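Local coordinates for 4-hydroxybenzoyl-CoA thioesterase (Staphylococcus aureus, PDB 6FDG), which probably hydrolyses the thioester of 1,4-dihydroxy-2-naphthoyl-CoA in the vitamin K2 pathway, as a member of the hotdog-fold thioesterases, at residues 8-11 against 12-16; 66-69 against 70-74. All blocks are in the same frame, centred on the assembly; numbering follows the deposited sequence.

Interaction 1. Residues 8-11 against 12-16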
loop_
_atom_site.group_PDB
_atom_site.type_symbol
_atom_site.label_atom_id
_atom_site.label_comp_id
_atom_site.label_asym_id
_atom_site.label_seq_id
_atom_site.Cartn_x
_atom_site.Cartn_y
_atom_site.Cartn_z
ATOM N N ILE A 8 -17.874 0.668 -1.255
ATOM C CA ILE A 8 -16.582 0.149 -0.895
ATOM C C ILE A 8 -16.629 -0.319 0.563
ATOM O O ILE A 8 -17.101 0.411 1.427
ATOM C CB ILE A 8 -15.485 1.232 -1.089
ATOM C CG1 ILE A 8 -15.468 1.712 -2.557
ATOM C CG2 ILE A 8 -14.136 0.720 -0.570
ATOM C CD1 ILE A 8 -14.399 2.764 -2.822
ATOM N N GLU A 9 -16.119 -1.493 0.821
ATOM C CA GLU A 9 -16.023 -1.973 2.214
ATOM C C GLU A 9 -14.575 -1.819 2.645
ATOM O O GLU A 9 -13.674 -2.376 2.019
ATOM C CB GLU A 9 -16.434 -3.443 2.275
ATOM C CG GLU A 9 -16.328 -3.999 3.682
ATOM C CD GLU A 9 -17.450 -4.949 4.036
ATOM O OE1 GLU A 9 -17.794 -5.824 3.218
ATOM O OE2 GLU A 9 -18.040 -4.779 5.128
ATOM N N ALA A 10 -14.341 -1.062 3.709
ATOM C CA ALA A 10 -13.021 -0.837 4.211
ATOM C C ALA A 10 -12.338 -2.124 4.568
ATOM O O ALA A 10 -12.990 -3.111 5.046
ATOM C CB ALA A 10 -13.070 0.081 5.400
ATOM N N ARG A 11 -11.031 -2.207 4.423
ATOM C CA ARG A 11 -10.232 -3.377 4.765
ATOM C C ARG A 11 -9.392 -3.077 5.986
ATOM O O ARG A 11 -8.941 -1.976 6.189
ATOM C CB ARG A 11 -9.276 -3.716 3.587
ATOM C CG ARG A 11 -10.038 -4.180 2.349
ATOM C CD ARG A 11 -9.138 -4.156 1.149
ATOM N NE ARG A 11 -9.785 -4.713 -0.022
ATOM C CZ ARG A 11 -9.221 -4.909 -1.227
ATOM N NH1 ARG A 11 -7.991 -4.621 -1.382
ATOM N NH2 ARG A 11 -9.947 -5.516 -2.141
ATOM N N TYR A 12 -9.126 -4.125 6.781
ATOM C CA TYR A 12 -8.240 -3.962 7.928
ATOM C C TYR A 12 -6.885 -3.442 7.554
ATOM O O TYR A 12 -6.296 -2.591 8.193
ATOM C CB TYR A 12 -8.142 -5.361 8.596
ATOM C CG TYR A 12 -7.437 -5.321 9.945
ATOM C CD1 TYR A 12 -6.063 -5.345 10.112
ATOM C CD2 TYR A 12 -8.215 -5.089 11.081
ATOM C CE1 TYR A 12 -5.486 -5.176 11.391
ATOM C CE2 TYR A 12 -7.663 -5.041 12.326
ATOM C CZ TYR A 12 -6.315 -5.043 12.405
ATOM O OH TYR A 12 -5.625 -4.985 13.708
ATOM N N ALA A 13 -6.395 -3.876 6.406
ATOM C CA ALA A 13 -5.070 -3.432 5.906
ATOM C C ALA A 13 -5.054 -1.954 5.611
ATOM O O ALA A 13 -3.972 -1.375 5.575
ATOM C CB ALA A 13 -4.739 -4.082 4.591
ATOM N N GLU A 14 -6.188 -1.307 5.414
ATOM C CA GLU A 14 -6.246 0.129 5.130
ATOM C C GLU A 14 -6.233 1.007 6.380
ATOM O O GLU A 14 -6.254 2.257 6.208
ATOM C CB GLU A 14 -7.471 0.383 4.285
ATOM C CG GLU A 14 -7.337 -0.112 2.837
ATOM C CD GLU A 14 -8.653 -0.141 2.110
ATOM O OE1 GLU A 14 -9.757 -0.332 2.621
ATOM O OE2 GLU A 14 -8.593 0.019 0.794
ATOM N N THR A 15 -6.151 0.386 7.565
ATOM C CA THR A 15 -6.101 1.172 8.828
ATOM C C THR A 15 -4.733 1.595 9.187
ATOM O O THR A 15 -3.748 0.987 8.716
ATOM C CB THR A 15 -6.639 0.363 10.005
ATOM O OG1 THR A 15 -5.835 -0.771 10.266
ATOM C CG2 THR A 15 -8.078 0.013 9.793
ATOM N N ASP A 16 -4.610 2.626 9.971
ATOM C CA ASP A 16 -3.380 2.974 10.605
ATOM C C ASP A 16 -3.537 2.787 12.114
ATOM O O ASP A 16 -4.541 2.342 12.623
ATOM C CB ASP A 16 -2.893 4.282 10.152
ATOM C CG ASP A 16 -3.698 5.451 10.620
ATOM O OD1 ASP A 16 -4.567 5.273 11.550
ATOM O OD2 ASP A 16 -3.596 6.516 9.986
HETATM O O HOH W 1 -11.484 -1.249 0.703
#
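R11 and E14 form half of a capping box at the start of the 3-10 turn 12-14, just after strand 2-9. R11 is the N-cap, and E14, three residues on, folds its carboxylate back to the R11 amide. E14 OE1 accepts from R11 N at 2.9 Å with an N-H...O angle of 154°, on the anti side and 31° out of the carboxylate plane. The box stays half-formed, R11 having no side-chain acceptor; E14 N donates to R11 O at 2.9 Å, the 3-10 turn's own backbone bond. With CG of E14 beside its own backbone N (chi1 -73°) and the chain extended beyond it, the acid runs back toward the strand. There a water gives one hydrogen to E14 OE1 at 2.7 Å and the other to E9 O at 2.8 Å, linking the acid to the strand end. The aliphatic part of R11 passes E14 OE1, with R11 CB 3.6 Å from it, but R11 NE stays 4.9 Å from E14 OE2. R11 NH1 instead bridges to E14 OE2 of the second subunit, and the reverse pair repeats the salt bridge. At the end of the turn T15 OG1 donates to Y12 O at 2.8 Å, an oxygen that T15 N also uses. Since W29 NE1 also donates to E14 OE2, each oxygen of this buried acid has two donors, which probably stabilises it as a carboxylate.

Interaction 2. Residues 66-69 against 70-74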
loop_
_atom_site.group_PDB
_atom_site.type_symbol
_atom_site.label_atom_id
_atom_site.label_comp_id
_atom_site.label_asym_id
_atom_site.label_seq_id
_atom_site.Cartn_x
_atom_site.Cartn_y
_atom_site.Cartn_z
ATOM N N LYS A 66 -14.683 13.935 8.332
ATOM C CA LYS A 66 -14.839 13.003 9.430
ATOM C C LYS A 66 -13.887 11.882 9.228
ATOM O O LYS A 66 -13.790 11.351 8.095
ATOM C CB LYS A 66 -16.297 12.408 9.500
ATOM C CG LYS A 66 -17.365 13.422 9.752
ATOM C CD LYS A 66 -18.676 12.685 9.999
ATOM C CE LYS A 66 -19.523 13.294 11.112
ATOM N NZ LYS A 66 -20.216 14.481 10.570
ATOM N N SER A 67 -13.242 11.367 10.248
ATOM C CA SER A 67 -12.534 10.097 10.180
ATOM C C SER A 67 -13.408 8.938 9.796
ATOM O O SER A 67 -14.677 8.927 10.157
ATOM C CB SER A 67 -11.652 9.828 11.453
ATOM O OG SER A 67 -10.612 10.768 11.490
ATOM N N ILE A 68 -12.943 7.949 9.091
ATOM C CA ILE A 68 -13.625 6.689 8.801
ATOM C C ILE A 68 -12.958 5.618 9.642
ATOM O O ILE A 68 -11.724 5.335 9.506
ATOM C CB ILE A 68 -13.681 6.389 7.265
ATOM C CG1 ILE A 68 -14.404 7.561 6.559
ATOM C CG2 ILE A 68 -14.285 5.085 6.937
ATOM C CD1 ILE A 68 -14.421 7.497 5.043
ATOM N N PHE A 69 -13.719 5.130 10.680
ATOM C CA PHE A 69 -13.208 4.085 11.574
ATOM C C PHE A 69 -13.577 2.758 10.994
ATOM O O PHE A 69 -14.699 2.495 10.577
ATOM C CB PHE A 69 -13.816 4.237 12.924
ATOM C CG PHE A 69 -13.324 5.484 13.701
ATOM C CD1 PHE A 69 -13.975 6.672 13.517
ATOM C CD2 PHE A 69 -12.270 5.383 14.574
ATOM C CE1 PHE A 69 -13.557 7.808 14.185
ATOM C CE2 PHE A 69 -11.836 6.508 15.322
ATOM C CZ PHE A 69 -12.483 7.718 15.067
ATOM N N TYR A 70 -12.614 1.859 10.865
ATOM C CA TYR A 70 -12.814 0.521 10.409
ATOM C C TYR A 70 -13.607 -0.361 11.592
ATOM O O TYR A 70 -13.317 -0.130 12.759
ATOM C CB TYR A 70 -11.432 -0.100 10.244
ATOM C CG TYR A 70 -11.524 -1.566 9.958
ATOM C CD1 TYR A 70 -11.709 -2.049 8.702
ATOM C CD2 TYR A 70 -11.594 -2.513 11.034
ATOM C CE1 TYR A 70 -11.917 -3.381 8.457
ATOM C CE2 TYR A 70 -11.750 -3.852 10.784
ATOM C CZ TYR A 70 -11.813 -4.251 9.415
ATOM O OH TYR A 70 -12.027 -5.562 9.215
ATOM N N PRO A 71 -14.441 -1.258 11.207
ATOM C CA PRO A 71 -14.971 -1.600 9.924
ATOM C C PRO A 71 -15.949 -0.489 9.378
ATOM O O PRO A 71 -16.577 0.263 10.186
ATOM C CB PRO A 71 -15.641 -2.928 10.107
ATOM C CG PRO A 71 -16.148 -2.812 11.478
ATOM C CD PRO A 71 -15.149 -2.019 12.277
ATOM N N GLU A 72 -16.175 -0.420 8.072
ATOM C CA GLU A 72 -17.167 0.510 7.513
ATOM C C GLU A 72 -17.468 0.191 6.110
ATOM O O GLU A 72 -16.519 -0.011 5.288
ATOM C CB GLU A 72 -16.615 1.955 7.515
ATOM C CG GLU A 72 -17.583 3.114 7.394
ATOM C CD GLU A 72 -18.092 3.676 8.716
ATOM O OE1 GLU A 72 -17.570 3.392 9.762
ATOM O OE2 GLU A 72 -19.055 4.409 8.700
ATOM N N LYS A 73 -18.730 0.256 5.692
ATOM C CA LYS A 73 -19.162 0.233 4.291
ATOM C C LYS A 73 -19.479 1.634 3.909
ATOM O O LYS A 73 -20.272 2.385 4.574
ATOM C CB LYS A 73 -20.477 -0.544 4.216
ATOM C CG LYS A 73 -20.163 -1.900 4.724
ATOM C CD LYS A 73 -21.365 -2.834 4.788
ATOM C CE LYS A 73 -21.305 -3.827 3.648
ATOM N NZ LYS A 73 -20.598 -5.043 4.103
ATOM N N VAL A 74 -18.798 2.202 2.939
ATOM C CA VAL A 74 -19.010 3.572 2.480
ATOM C C VAL A 74 -19.599 3.649 1.079
ATOM O O VAL A 74 -19.533 2.649 0.319
ATOM C CB VAL A 74 -17.690 4.383 2.538
ATOM C CG1 VAL A 74 -17.031 4.417 3.878
ATOM C CG2 VAL A 74 -16.685 3.932 1.459
#
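Between F69 and E72 the backbone makes a type VI turn: the peptide bond before P71 is cis, and the CA atoms of F69 and E72 lie 6.7 Å apart. The chain thereby reverses out of the loop after strand 57-64 and enters strand 73-83. The extended backbone at Y70 and P71 leaves the turn without a closing backbone bond, and the oxygens that converge inside it are all acceptors: F69 O is 2.9 Å from P71 O, and 3.1 Å from E72 OE1. The latter approach follows from the bend of E72 at chi2 (91°), which curls its carboxylate back under the turn. E72 OE2 takes a hydrogen bond from E97 N, a donor that helps to keep the acid there. Outside the bend, Y70 holds CG anti to its backbone N (chi1 172°) and lays its ring over P71, whose CB stands 3.9 Å above the ring plane and over its centre. This CH-pi contact is the familiar companion of a cis aromatic-proline bond. On the inner side I68 crosses E72 at about a right angle. Its CG2 branch does the touching, lying 3.9 Å from E72 CG, and the same methyl is 4.2 Å from V74 CG1. I68 and V74 both pack on W29 of helix 26-41 and on I94 of strand 88-95, while I68 also reaches A102 and T103 of strand 101-113. The inner side of the turn thus packs between helix 26-41 and the sheet of the hotdog fold, while F69 meets F117 of the fourth subunit.

From the N terminus, strand 2-9 runs into interaction 1, where the chain turns at 12-14 and leaves toward helix 26-41. Interaction 2 comes later, reversing the chain between strands 57-64 and 73-83, so the two lie in series and neither nests nor crosses. They are nevertheless neighbours, with centres about 8 Å apart, because strands 2-9 and 73-83 pair antiparallel. E9 OE2 and K73 NZ form a salt bridge at 2.8 Å, and A10 N probably donates to E72 O at 2.9 Å. Beyond the strands the Y12 and Y70 rings meet edge-to-face, and T15 CG2 packs 3.4 Å from Y70 CB. Both turns also touch the second subunit.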